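Local structure of chromosome replication initiation inhibitor protein (Agrobacterium tumefaciens, 3FD3) at residues Ala7-Ser12 with Ile175-Gln180; Asp11-Trp16 with Ile34-Gln39; Phe17-Ser22 with Val197-Val202; His76-Pro81 with Glu157-Gly162; Gly136-Ser141 with Val152-Glu157. The protein probably acts as a LysR-family DNA-binding transcription factor, of which this chain is the C-terminal, substrate-binding-type domain. All blocks are in the same frame, centred on the assembly; numbering follows the deposited sequence. Where two conformers were deposited one is given.

Contact 1. Residues Ala7-Ser12 with Ile175-Gln180; sequences ATNADS and IPLYWQ
Leu177 carries this contact from its strand and lays its two methyls against Ser12 and Asn9. The van der Waals part is small. CD1 of Leu177 sits 3.4 Å from OG of Ser12, a close approach of a methyl to a hydroxyl. CD2 of Leu177 lies 4.1 Å from ND2 of Asn9, and these two side chains cross obliquely. Leu177 holds CG anti to its carbonyl carbon (chi1 -66°), which, with chi2 extended (180°), carries the methyls toward the start of helix 10-13.

The polar part lies within residues 7-12. Asn9 takes the N-cap position. OG of Ser12 donates to OD1 of Asn9 over 2.7 Å, in the carbonyl plane and on a lone pair. This bond helps hold the amide whose ND2 faces Leu177. OG of Ser12 also receives a weak bond from NE1 of Trp16. Thr8 OG1 donates to O of Asn9 at 2.9 Å, tying the strand end to the turn.

In the fold, the contact joins the turn between strand 3-8 and helix 10-13 to the long strand 165-181. Strand 53-56 lies between strands 3-8 and 165-181 in the sheet, and its Val55 touches both Asn9 and Ser12.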
# COMPACT_ATOMS: atom_id res chain seq x y z
N ALA A 7 6.06 14.22 -2.00
CA ALA A 7 5.75 13.09 -2.87
C ALA A 7 6.77 11.98 -2.63
O ALA A 7 7.91 12.21 -2.24
CB ALA A 7 5.76 13.51 -4.35
N THR A 8 6.31 10.74 -2.87
CA THR A 8 7.19 9.56 -2.80
C THR A 8 6.64 8.53 -3.77
O THR A 8 5.43 8.54 -4.07
CB THR A 8 7.27 8.94 -1.39
OG1 THR A 8 8.13 7.79 -1.43
CG2 THR A 8 5.90 8.51 -0.86
N ASN A 9 7.53 7.67 -4.26
CA ASN A 9 7.12 6.47 -4.95
C ASN A 9 6.56 5.48 -3.94
O ASN A 9 6.91 5.51 -2.76
CB ASN A 9 8.29 5.86 -5.78
CG ASN A 9 9.54 5.48 -4.91
OD1 ASN A 9 9.87 6.13 -3.94
ND2 ASN A 9 10.30 4.50 -5.37
N ALA A 10 5.71 4.56 -4.41
CA ALA A 10 5.11 3.57 -3.51
C ALA A 10 6.15 2.70 -2.82
O ALA A 10 6.00 2.32 -1.66
CB ALA A 10 4.11 2.66 -4.28
N ASP A 11 7.18 2.31 -3.56
CA ASP A 11 8.17 1.38 -3.00
C ASP A 11 8.96 2.03 -1.84
O ASP A 11 9.29 1.35 -0.88
CB ASP A 11 9.09 0.84 -4.09
CG ASP A 11 8.38 -0.10 -5.06
OD1 ASP A 11 7.40 -0.77 -4.65
OD2 ASP A 11 8.78 -0.16 -6.24
N SER A 12 9.23 3.33 -1.90
CA SER A 12 9.83 4.01 -0.73
C SER A 12 8.84 4.13 0.42
O SER A 12 9.23 3.96 1.60
CB SER A 12 10.41 5.37 -1.11
OG SER A 12 11.53 5.23 -1.97
N ILE A 175 17.79 0.68 -8.47
CA ILE A 175 17.21 1.94 -8.87
C ILE A 175 17.73 3.04 -7.93
O ILE A 175 17.41 3.08 -6.74
CB ILE A 175 15.67 1.90 -8.78
CG1 ILE A 175 15.10 0.80 -9.69
CG2 ILE A 175 15.09 3.26 -9.14
CD1 ILE A 175 15.36 0.97 -11.16
N PRO A 176 18.58 3.92 -8.46
CA PRO A 176 19.02 5.05 -7.63
C PRO A 176 17.85 5.98 -7.34
O PRO A 176 17.01 6.21 -8.24
CB PRO A 176 20.05 5.76 -8.52
CG PRO A 176 20.49 4.79 -9.50
CD PRO A 176 19.25 3.92 -9.77
N LEU A 177 17.81 6.53 -6.13
CA LEU A 177 16.77 7.45 -5.72
C LEU A 177 17.36 8.82 -5.37
O LEU A 177 18.52 8.92 -5.00
CB LEU A 177 16.02 6.92 -4.53
CG LEU A 177 15.19 5.64 -4.75
CD1 LEU A 177 14.55 5.31 -3.42
CD2 LEU A 177 14.15 5.85 -5.86
N TYR A 178 16.53 9.85 -5.51
CA TYR A 178 16.94 11.23 -5.33
C TYR A 178 15.90 11.96 -4.49
O TYR A 178 14.72 11.64 -4.52
CB TYR A 178 17.07 11.92 -6.69
CG TYR A 178 18.07 11.23 -7.55
CD1 TYR A 178 19.41 11.57 -7.49
CD2 TYR A 178 17.70 10.17 -8.37
CE1 TYR A 178 20.35 10.90 -8.22
CE2 TYR A 178 18.64 9.49 -9.11
CZ TYR A 178 19.97 9.86 -9.03
OH TYR A 178 20.92 9.19 -9.79
N TRP A 179 16.37 12.95 -3.73
CA TRP A 179 15.52 13.84 -2.97
C TRP A 179 15.59 15.20 -3.65
O TRP A 179 16.69 15.81 -3.75
CB TRP A 179 16.07 13.90 -1.56
CG TRP A 179 15.39 14.82 -0.59
CD1 TRP A 179 15.98 15.86 0.10
CD2 TRP A 179 14.03 14.76 -0.11
NE1 TRP A 179 15.06 16.46 0.95
CE2 TRP A 179 13.86 15.82 0.82
CE3 TRP A 179 12.93 13.96 -0.42
CZ2 TRP A 179 12.64 16.08 1.46
CZ3 TRP A 179 11.72 14.20 0.24
CH2 TRP A 179 11.60 15.24 1.18
N GLN A 180 14.44 15.69 -4.12
CA GLN A 180 14.34 16.95 -4.86
C GLN A 180 13.53 17.89 -3.98
O GLN A 180 12.52 17.48 -3.43
CB GLN A 180 13.68 16.77 -6.23
CG GLN A 180 14.51 15.93 -7.21
CD GLN A 180 14.50 16.43 -8.66
OE1 GLN A 180 14.31 17.62 -8.93
NE2 GLN A 180 14.74 15.51 -9.60

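Contact 2. Residues Asp11-Trp16 with Ile34-Gln39; sequences DSLGTW and IAVDDQ
Leu13 and Val36 meet through torsions that turn one methyl of each toward the other. Leu13 has CG anti to its backbone N (chi1 -176°), and Val36 has CG1 in that same place (chi1 -178°), leaving CG2 beside the N. CD2 of Leu13 then lies 3.5 Å from CG2 of Val36, a snug methyl-to-methyl approach, shorter than such carbons normally keep. The two side chains cross at about a right angle. The other Leu13 methyl, CD1, reaches CG2 of Ile34 at a looser 4.5 Å.

A water adds a polar link at the start of the helix. It accepts from N of Asp11 at 2.9 Å and donates to OD1 of Asp38 at 3.2 Å. Asp38 is modelled in two conformers, so this bridge is doubtful beyond the one described. In that conformer OD1 also accepts from the backbone N of Ala10. A carboxylate beside the first N-H groups of a helix probably gains some electrostatic stabilisation there.

Each segment also braces itself. Thr15 OG1 donates to O of Asp11 at 2.8 Å. Asp37 makes an Asx turn: its OD1 accepts from N of Gln39 at 3.2 Å, met from above the carboxylate plane.

Leu13, Ile34 and Val36 also pack on Ser133, Leu131 and Pro132 of the second subunit, and Ile34 makes backbone hydrogen bonds to it. Strands 3-8 and 31-36 are parallel neighbours joined through helix 17-26, a beta-alpha-beta crossover of the kind found in periplasmic-binding-protein-like domains of LysR regulators.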
# COMPACT_ATOMS: atom_id res chain seq x y z
N ASP A 11 7.18 2.31 -3.56
CA ASP A 11 8.17 1.38 -3.00
C ASP A 11 8.96 2.03 -1.84
O ASP A 11 9.29 1.35 -0.88
CB ASP A 11 9.09 0.84 -4.09
CG ASP A 11 8.38 -0.10 -5.06
OD1 ASP A 11 7.40 -0.77 -4.65
OD2 ASP A 11 8.78 -0.16 -6.24
N SER A 12 9.23 3.33 -1.90
CA SER A 12 9.83 4.01 -0.73
C SER A 12 8.84 4.13 0.42
O SER A 12 9.23 3.96 1.60
CB SER A 12 10.41 5.37 -1.11
OG SER A 12 11.53 5.23 -1.97
N LEU A 13 7.58 4.44 0.12
CA LEU A 13 6.55 4.49 1.19
C LEU A 13 6.41 3.12 1.87
O LEU A 13 6.17 3.03 3.07
CB LEU A 13 5.19 4.97 0.65
CG LEU A 13 4.08 5.15 1.68
CD1 LEU A 13 4.53 6.17 2.72
CD2 LEU A 13 2.81 5.59 0.95
N GLY A 14 6.56 2.05 1.10
CA GLY A 14 6.44 0.72 1.66
C GLY A 14 7.65 0.24 2.43
O GLY A 14 7.58 -0.84 3.04
N THR A 15 8.75 1.01 2.42
CA THR A 15 9.99 0.66 3.06
C THR A 15 10.41 1.73 4.09
O THR A 15 9.92 1.68 5.24
CB THR A 15 11.10 0.31 2.02
OG1 THR A 15 11.24 1.37 1.07
CG2 THR A 15 10.75 -1.04 1.26
N TRP A 16 11.16 2.72 3.66
CA TRP A 16 11.95 3.62 4.53
C TRP A 16 11.40 5.04 4.69
O TRP A 16 11.81 5.77 5.61
CB TRP A 16 13.40 3.71 4.01
CG TRP A 16 13.50 4.43 2.69
CD1 TRP A 16 13.28 3.91 1.43
CD2 TRP A 16 13.80 5.80 2.49
NE1 TRP A 16 13.46 4.88 0.48
CE2 TRP A 16 13.77 6.06 1.10
CE3 TRP A 16 14.12 6.85 3.36
CZ2 TRP A 16 14.03 7.32 0.56
CZ3 TRP A 16 14.39 8.09 2.82
CH2 TRP A 16 14.32 8.32 1.44
N ILE A 34 1.20 13.40 2.20
CA ILE A 34 2.04 12.48 1.43
C ILE A 34 1.33 12.05 0.18
O ILE A 34 0.26 11.43 0.23
CB ILE A 34 2.47 11.27 2.27
CG1 ILE A 34 3.30 11.76 3.45
CG2 ILE A 34 3.31 10.30 1.40
CD1 ILE A 34 3.49 10.70 4.50
N ALA A 35 1.87 12.46 -0.97
CA ALA A 35 1.30 12.08 -2.26
C ALA A 35 2.13 10.93 -2.81
O ALA A 35 3.38 10.99 -2.85
CB ALA A 35 1.31 13.28 -3.25
N VAL A 36 1.46 9.86 -3.24
CA VAL A 36 2.18 8.69 -3.70
C VAL A 36 2.11 8.71 -5.22
O VAL A 36 1.02 8.72 -5.80
CB VAL A 36 1.57 7.39 -3.11
CG1 VAL A 36 2.37 6.14 -3.57
CG2 VAL A 36 1.43 7.49 -1.59
N ASP A 37 3.25 8.73 -5.88
CA ASP A 37 3.29 8.90 -7.31
C ASP A 37 3.81 7.62 -7.89
O ASP A 37 4.96 7.26 -7.66
CB ASP A 37 4.27 10.00 -7.69
CG ASP A 37 4.45 10.12 -9.19
OD1 ASP A 37 3.47 9.85 -9.93
OD2 ASP A 37 5.57 10.45 -9.60
N ASP A 38 3.00 6.89 -8.63
CA ASP A 38 3.59 5.83 -9.47
C ASP A 38 3.07 5.92 -10.89
O ASP A 38 3.06 4.93 -11.61
CB ASP A 38 3.40 4.45 -8.84
CG ASP A 38 3.91 4.40 -7.41
OD1 ASP A 38 5.14 4.48 -7.20
OD2 ASP A 38 3.07 4.30 -6.51
N GLN A 39 2.66 7.12 -11.28
CA GLN A 39 2.35 7.44 -12.68
C GLN A 39 3.36 8.46 -13.26
O GLN A 39 3.10 9.04 -14.32
CB GLN A 39 0.94 8.01 -12.79
CG GLN A 39 -0.17 7.02 -12.40
CD GLN A 39 -0.36 5.93 -13.41
OE1 GLN A 39 0.13 6.02 -14.54
NE2 GLN A 39 -1.08 4.89 -13.03
O HOH W 1 7.51 2.53 -6.46

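Contact 3. Residues Phe17-Ser22 with Val197-Val202; sequences FLDAVS and VGTARV
Thr199 faces Ala20 where residues 17-22 and 197-202 come nearest, with only 5.6 Å between CA of Ala20 and CA of Thr199. The hydroxyl of Thr199 rests on the alanine: OG1 is 3.5 Å from CA of Ala20, and CB of Thr199 is 3.7 Å from CB of Ala20. The small alanine side chain lets the backbones approach this far. The Thr199 methyl lies nearer the N-terminal end of helix 17-26 than the hydroxyl does. Its CG2 stands 3.5 Å from OD2 of Asp19, in one of the two conformers of that aspartate, so this edge of the contact is less certain.

Helix 17-26 is the crossover helix between parallel strands 3-8 and 31-36 of the periplasmic-binding-protein-like fold, and leans on both. Helix 190-203, near the C-terminus, packs beside it and leans on strand 66-79.

A chi1 of -57° sets OG1 of Thr199 next to its own main-chain N. From there OG1 bonds to O of Asn195, one turn earlier, and to NZ of Lys23 from the opposing helix. The hydroxyl is therefore engaged although it lies against an apolar neighbour. Behind Ala20, Val21 covers one face of the Phe17 ring, with its CG2 3.5 Å above the plane and offset toward the rim. Met196 touches Phe17, Ala20 and Val21. On a further side of helix 17-26, Leu18, Val21 and Ser22 meet Gly136, Met145 and Ala143 of the second subunit.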
# COMPACT_ATOMS: atom_id res chain seq x y z
N PHE A 17 10.48 5.46 3.82
CA PHE A 17 10.12 6.89 3.75
C PHE A 17 9.52 7.43 5.05
O PHE A 17 9.92 8.52 5.52
CB PHE A 17 9.14 7.08 2.59
CG PHE A 17 8.62 8.50 2.40
CD1 PHE A 17 9.34 9.44 1.70
CD2 PHE A 17 7.40 8.86 2.89
CE1 PHE A 17 8.84 10.73 1.51
CE2 PHE A 17 6.90 10.14 2.69
CZ PHE A 17 7.63 11.05 2.00
N LEU A 18 8.59 6.66 5.65
CA LEU A 18 7.94 7.10 6.88
C LEU A 18 8.87 7.06 8.06
O LEU A 18 8.70 7.85 8.99
CB LEU A 18 6.68 6.28 7.17
CG LEU A 18 5.51 6.56 6.25
CD1 LEU A 18 4.29 5.65 6.61
CD2 LEU A 18 5.14 8.05 6.28
N ASP A 19 9.86 6.18 8.03
CA ASP A 19 10.89 6.18 9.07
C ASP A 19 11.63 7.52 9.09
O ASP A 19 11.90 8.06 10.16
CB ASP A 19 11.89 5.04 8.87
CG ASP A 19 12.84 4.88 10.04
OD1 ASP A 19 12.40 4.98 11.21
OD2 ASP A 19 14.04 4.65 9.79
N ALA A 20 11.94 8.06 7.91
CA ALA A 20 12.55 9.37 7.79
C ALA A 20 11.60 10.51 8.17
O ALA A 20 11.95 11.39 8.94
CB ALA A 20 13.05 9.59 6.34
N VAL A 21 10.40 10.48 7.61
CA VAL A 21 9.45 11.56 7.84
C VAL A 21 9.06 11.66 9.32
O VAL A 21 8.95 12.76 9.85
CB VAL A 21 8.21 11.37 7.00
CG1 VAL A 21 7.16 12.46 7.36
CG2 VAL A 21 8.59 11.46 5.50
N SER A 22 8.92 10.53 9.99
CA SER A 22 8.47 10.53 11.37
C SER A 22 9.54 11.11 12.30
O SER A 22 9.22 11.73 13.32
CB SER A 22 8.01 9.14 11.84
OG SER A 22 9.08 8.21 11.87
N VAL A 197 17.95 12.23 4.01
CA VAL A 197 19.28 11.80 3.62
C VAL A 197 19.93 10.85 4.61
O VAL A 197 20.49 9.82 4.21
CB VAL A 197 20.21 13.06 3.31
CG1 VAL A 197 21.61 12.61 2.91
CG2 VAL A 197 19.56 13.91 2.22
N GLY A 198 19.84 11.14 5.91
CA GLY A 198 20.42 10.29 6.94
C GLY A 198 19.80 8.90 7.03
O GLY A 198 20.49 7.90 7.22
N THR A 199 18.49 8.84 6.90
CA THR A 199 17.78 7.56 6.94
C THR A 199 18.12 6.73 5.71
O THR A 199 18.37 5.53 5.82
CB THR A 199 16.24 7.79 7.04
OG1 THR A 199 15.93 8.58 8.20
CG2 THR A 199 15.47 6.45 7.11
N ALA A 200 18.10 7.35 4.53
CA ALA A 200 18.42 6.64 3.30
C ALA A 200 19.86 6.09 3.33
O ALA A 200 20.12 5.00 2.81
CB ALA A 200 18.19 7.53 2.08
N ARG A 201 20.78 6.84 3.94
CA ARG A 201 22.16 6.39 4.09
C ARG A 201 22.27 5.05 4.80
O ARG A 201 23.12 4.22 4.45
CB ARG A 201 23.02 7.45 4.82
CG ARG A 201 24.53 7.18 4.75
CD ARG A 201 25.06 7.30 3.32
NE ARG A 201 24.59 8.53 2.68
CZ ARG A 201 25.09 9.75 2.89
NH1 ARG A 201 26.11 9.92 3.72
NH2 ARG A 201 24.57 10.80 2.27
N VAL A 202 21.41 4.82 5.79
CA VAL A 202 21.43 3.59 6.55
C VAL A 202 20.75 2.45 5.80
O VAL A 202 21.20 1.31 5.86
CB VAL A 202 20.74 3.79 7.91
CG1 VAL A 202 20.60 2.47 8.64
CG2 VAL A 202 21.54 4.80 8.75

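Contact 4. Residues His76-Pro81 with Glu157-Gly162; sequences HATASP and EHLAAG
Leu159 and Thr78 lie roughly perpendicular and touch by their methyls. CG2 of Thr78 is 3.9 Å from CD2 of Leu159. In Thr78 the hydroxyl OG1 sits between the backbone N and the carbonyl carbon (chi1 55°). The methyl is thereby offered to the leucine, while OG1 makes its hydrogen bond to ND2 of Asn150. One threonine thus serves an apolar and a polar neighbour.

The second touch is of another kind. The Pro81 ring comes up to the backbone of Gly162, with CG 3.3 Å and CD 3.7 Å from O of Gly162. Gly162 ends helix 152-161 in a Schellman motif. Its positive phi (85°) suits glycine, and its N bonds back to O of Leu159 at 3.2 Å. Pro81 opens helix 81-87, just after Ser80 in the N-cap position, whose OG bonds to N of Phe83. One helix end is therefore packed against the start of another. This end lies nearer the surface than Thr78.

Leu164 of the following loop touches both Thr78 and Leu159. Helix 152-161 packs here on the end of strand 66-79, which lies in the sheet between strands 148-151 and 165-181.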
# COMPACT_ATOMS: atom_id res chain seq x y z
N HIS A 76 14.81 -7.59 -5.96
CA HIS A 76 15.08 -8.97 -6.38
C HIS A 76 13.82 -9.55 -7.03
O HIS A 76 12.70 -9.32 -6.55
CB HIS A 76 15.50 -9.84 -5.19
CG HIS A 76 16.81 -9.44 -4.58
ND1 HIS A 76 18.03 -9.85 -5.06
CD2 HIS A 76 17.08 -8.63 -3.52
CE1 HIS A 76 18.99 -9.32 -4.33
NE2 HIS A 76 18.44 -8.59 -3.38
N ALA A 77 14.02 -10.29 -8.12
CA ALA A 77 12.94 -10.98 -8.80
C ALA A 77 12.67 -12.27 -8.02
O ALA A 77 13.54 -13.14 -7.95
CB ALA A 77 13.33 -11.29 -10.25
N THR A 78 11.49 -12.37 -7.42
CA THR A 78 11.20 -13.40 -6.44
C THR A 78 9.85 -14.09 -6.69
O THR A 78 8.91 -13.52 -7.24
CB THR A 78 11.17 -12.85 -5.00
OG1 THR A 78 10.23 -11.76 -4.94
CG2 THR A 78 12.56 -12.42 -4.51
N ALA A 79 9.78 -15.34 -6.28
CA ALA A 79 8.52 -16.10 -6.29
C ALA A 79 8.60 -17.13 -5.17
O ALA A 79 9.65 -17.32 -4.56
CB ALA A 79 8.29 -16.80 -7.64
N SER A 80 7.49 -17.81 -4.91
CA SER A 80 7.50 -18.85 -3.88
C SER A 80 8.11 -20.14 -4.45
O SER A 80 8.17 -20.32 -5.67
CB SER A 80 6.08 -19.12 -3.36
OG SER A 80 5.34 -19.93 -4.24
N PRO A 81 8.55 -21.06 -3.58
CA PRO A 81 9.05 -22.36 -4.06
C PRO A 81 8.06 -23.15 -4.93
O PRO A 81 8.43 -23.73 -5.95
CB PRO A 81 9.35 -23.10 -2.76
CG PRO A 81 9.75 -22.03 -1.82
CD PRO A 81 8.78 -20.91 -2.13
N GLU A 157 14.16 -11.23 4.64
CA GLU A 157 13.88 -12.28 5.63
C GLU A 157 13.17 -13.47 4.98
O GLU A 157 13.46 -14.62 5.32
CB GLU A 157 13.02 -11.78 6.79
CG GLU A 157 13.68 -10.86 7.74
CD GLU A 157 12.67 -10.18 8.67
OE1 GLU A 157 11.52 -10.69 8.80
OE2 GLU A 157 13.01 -9.13 9.26
N HIS A 158 12.27 -13.19 4.04
CA HIS A 158 11.57 -14.28 3.34
C HIS A 158 12.54 -15.15 2.55
O HIS A 158 12.41 -16.38 2.54
CB HIS A 158 10.48 -13.72 2.43
CG HIS A 158 9.36 -13.07 3.17
ND1 HIS A 158 8.68 -13.70 4.20
CD2 HIS A 158 8.78 -11.85 3.03
CE1 HIS A 158 7.76 -12.88 4.68
NE2 HIS A 158 7.81 -11.74 3.99
N LEU A 159 13.51 -14.50 1.90
CA LEU A 159 14.56 -15.19 1.15
C LEU A 159 15.41 -16.06 2.07
O LEU A 159 15.67 -17.23 1.76
CB LEU A 159 15.44 -14.20 0.39
CG LEU A 159 14.79 -13.56 -0.84
CD1 LEU A 159 15.62 -12.38 -1.36
CD2 LEU A 159 14.52 -14.58 -1.98
N ALA A 160 15.79 -15.50 3.21
CA ALA A 160 16.60 -16.21 4.19
C ALA A 160 15.85 -17.44 4.73
O ALA A 160 16.46 -18.49 4.94
CB ALA A 160 17.03 -15.27 5.34
N ALA A 161 14.53 -17.32 4.91
CA ALA A 161 13.69 -18.39 5.45
C ALA A 161 13.26 -19.40 4.40
O ALA A 161 12.76 -20.48 4.75
CB ALA A 161 12.43 -17.81 6.12
N GLY A 162 13.42 -19.06 3.13
CA GLY A 162 13.01 -19.94 2.03
C GLY A 162 11.55 -19.81 1.64
O GLY A 162 11.05 -20.62 0.84

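Contact 5. Residues Gly136-Ser141 with Val152-Glu157; sequences GFVKAS and VQLVAE
Val138 packs most tightly on Leu154, at the helix-to-helix approach where their CA atoms lie 7.3 Å apart. CG2 of Val138 meets both CB of Leu154, at 3.9 Å, and CD1 of Leu154, at 4.0 Å. The valine side chain runs squarely across that of the leucine. Trans to the main-chain nitrogen stands CG1 of Val138 (chi1 175°), and CG2 is swung round to the leucine. The CG1 methyl runs past the backbone O of Leu154.

The packing slackens toward Val155. There the same CG2 of Val138 is 4.4 Å from CG1 of Val155, although Val155 itself is buried. The helix is irregular here: it kinks where N of Glu157 and of His158 lack bonds to the preceding turn. Beyond Val155 comes the solvent side, with Ala156 and Glu157 exposed. Contact across the segments is therefore limited to three apolar residues.

Helix 134-142 is braced on its own buried side. O of Phe137 accepts from both OG of Ser141, at 2.8 Å, and N of Ser141, at 3.0 Å. The two donors come from opposite faces of the carbonyl plane. OG of Ser141 also bonds to ND2 of Asn150.

Asn150 on strand 148-151 touches Phe137, Val138 and Val155, so the strand that leads into helix 152-161 lines the meeting of the two helices. Leu103 of strand 102-104 touches Phe137, Ala140 and Ser141. Leu154 reaches Thr15 after helix 10-13, and Lys139 packs on Gly14 of the second subunit.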
# COMPACT_ATOMS: atom_id res chain seq x y z
N GLY A 136 1.13 -5.46 -1.52
CA GLY A 136 0.40 -6.48 -2.27
C GLY A 136 1.32 -7.35 -3.11
O GLY A 136 1.15 -8.58 -3.16
N PHE A 137 2.30 -6.73 -3.75
CA PHE A 137 3.31 -7.48 -4.54
C PHE A 137 3.97 -8.56 -3.68
O PHE A 137 4.11 -9.70 -4.11
CB PHE A 137 4.43 -6.57 -5.07
CG PHE A 137 4.49 -6.41 -6.56
CD1 PHE A 137 3.46 -5.81 -7.25
CD2 PHE A 137 5.64 -6.76 -7.26
CE1 PHE A 137 3.53 -5.62 -8.64
CE2 PHE A 137 5.71 -6.58 -8.63
CZ PHE A 137 4.65 -5.98 -9.32
N VAL A 138 4.38 -8.20 -2.47
CA VAL A 138 5.04 -9.15 -1.59
C VAL A 138 4.06 -10.26 -1.22
O VAL A 138 4.38 -11.44 -1.29
CB VAL A 138 5.60 -8.52 -0.35
CG1 VAL A 138 6.18 -9.61 0.61
CG2 VAL A 138 6.69 -7.49 -0.75
N LYS A 139 2.85 -9.88 -0.83
CA LYS A 139 1.86 -10.90 -0.47
C LYS A 139 1.55 -11.86 -1.62
O LYS A 139 1.44 -13.07 -1.41
CB LYS A 139 0.56 -10.25 -0.02
CG LYS A 139 0.59 -9.58 1.29
CD LYS A 139 -0.86 -9.30 1.79
CE LYS A 139 -0.87 -8.46 3.05
NZ LYS A 139 0.04 -7.27 2.93
N ALA A 140 1.43 -11.32 -2.83
CA ALA A 140 1.13 -12.13 -4.01
C ALA A 140 2.28 -13.07 -4.32
O ALA A 140 2.08 -14.21 -4.73
CB ALA A 140 0.87 -11.23 -5.19
N SER A 141 3.51 -12.59 -4.12
CA SER A 141 4.71 -13.41 -4.33
C SER A 141 4.75 -14.56 -3.34
O SER A 141 4.94 -15.72 -3.73
CB SER A 141 5.98 -12.57 -4.18
OG SER A 141 5.98 -11.48 -5.09
N VAL A 152 14.46 -5.24 -1.67
CA VAL A 152 15.19 -6.16 -0.80
C VAL A 152 14.74 -6.05 0.66
O VAL A 152 14.68 -7.07 1.36
CB VAL A 152 16.74 -5.94 -0.89
CG1 VAL A 152 17.17 -4.53 -0.46
CG2 VAL A 152 17.47 -7.03 -0.08
N GLN A 153 14.38 -4.84 1.08
CA GLN A 153 14.00 -4.61 2.48
C GLN A 153 12.76 -5.43 2.84
O GLN A 153 12.58 -5.82 4.00
CB GLN A 153 13.71 -3.12 2.75
CG GLN A 153 14.88 -2.19 2.61
CD GLN A 153 15.25 -1.82 1.18
OE1 GLN A 153 14.52 -2.12 0.26
NE2 GLN A 153 16.41 -1.13 1.01
N LEU A 154 11.90 -5.70 1.86
CA LEU A 154 10.65 -6.39 2.11
C LEU A 154 10.74 -7.90 1.90
O LEU A 154 9.83 -8.63 2.32
CB LEU A 154 9.58 -5.84 1.19
CG LEU A 154 9.25 -4.36 1.38
CD1 LEU A 154 8.09 -3.96 0.50
CD2 LEU A 154 8.97 -3.99 2.88
N VAL A 155 11.82 -8.36 1.28
CA VAL A 155 11.95 -9.79 1.00
C VAL A 155 13.18 -10.46 1.56
O VAL A 155 13.31 -11.67 1.45
CB VAL A 155 11.83 -10.10 -0.51
CG1 VAL A 155 10.41 -9.73 -1.05
CG2 VAL A 155 12.93 -9.46 -1.32
N ALA A 156 14.07 -9.71 2.19
CA ALA A 156 15.31 -10.31 2.70
C ALA A 156 15.05 -11.45 3.68
O ALA A 156 15.67 -12.53 3.56
CB ALA A 156 16.19 -9.25 3.37
N GLU A 157 14.16 -11.23 4.64
CA GLU A 157 13.88 -12.28 5.63
C GLU A 157 13.17 -13.47 4.98
O GLU A 157 13.46 -14.62 5.32
CB GLU A 157 13.02 -11.78 6.79
CG GLU A 157 13.68 -10.86 7.74
CD GLU A 157 12.67 -10.18 8.67
OE1 GLU A 157 11.52 -10.69 8.80
OE2 GLU A 157 13.01 -9.13 9.26

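In the fold
Contacts 1 and 2 lie nearest the centre of the chain and share helix 10-13, setting it against two strands of one sheet. Contact 1 pairs a leucine with polar groups. Contact 2 is apolar, with a water at its margin. Contact 3 is also largely buried and joins two helices over that sheet; it meets contact 2 through Phe17 and Leu18. Contacts 4 and 5 are partly buried, share helix 152-161 and lie side by side. Both use methyl packing, but contact 4 adds a proline against a helix end. Contact 5 touches contact 2 through Leu154 and the turn at Gly14. Contacts 2, 3 and 5 also border the second subunit.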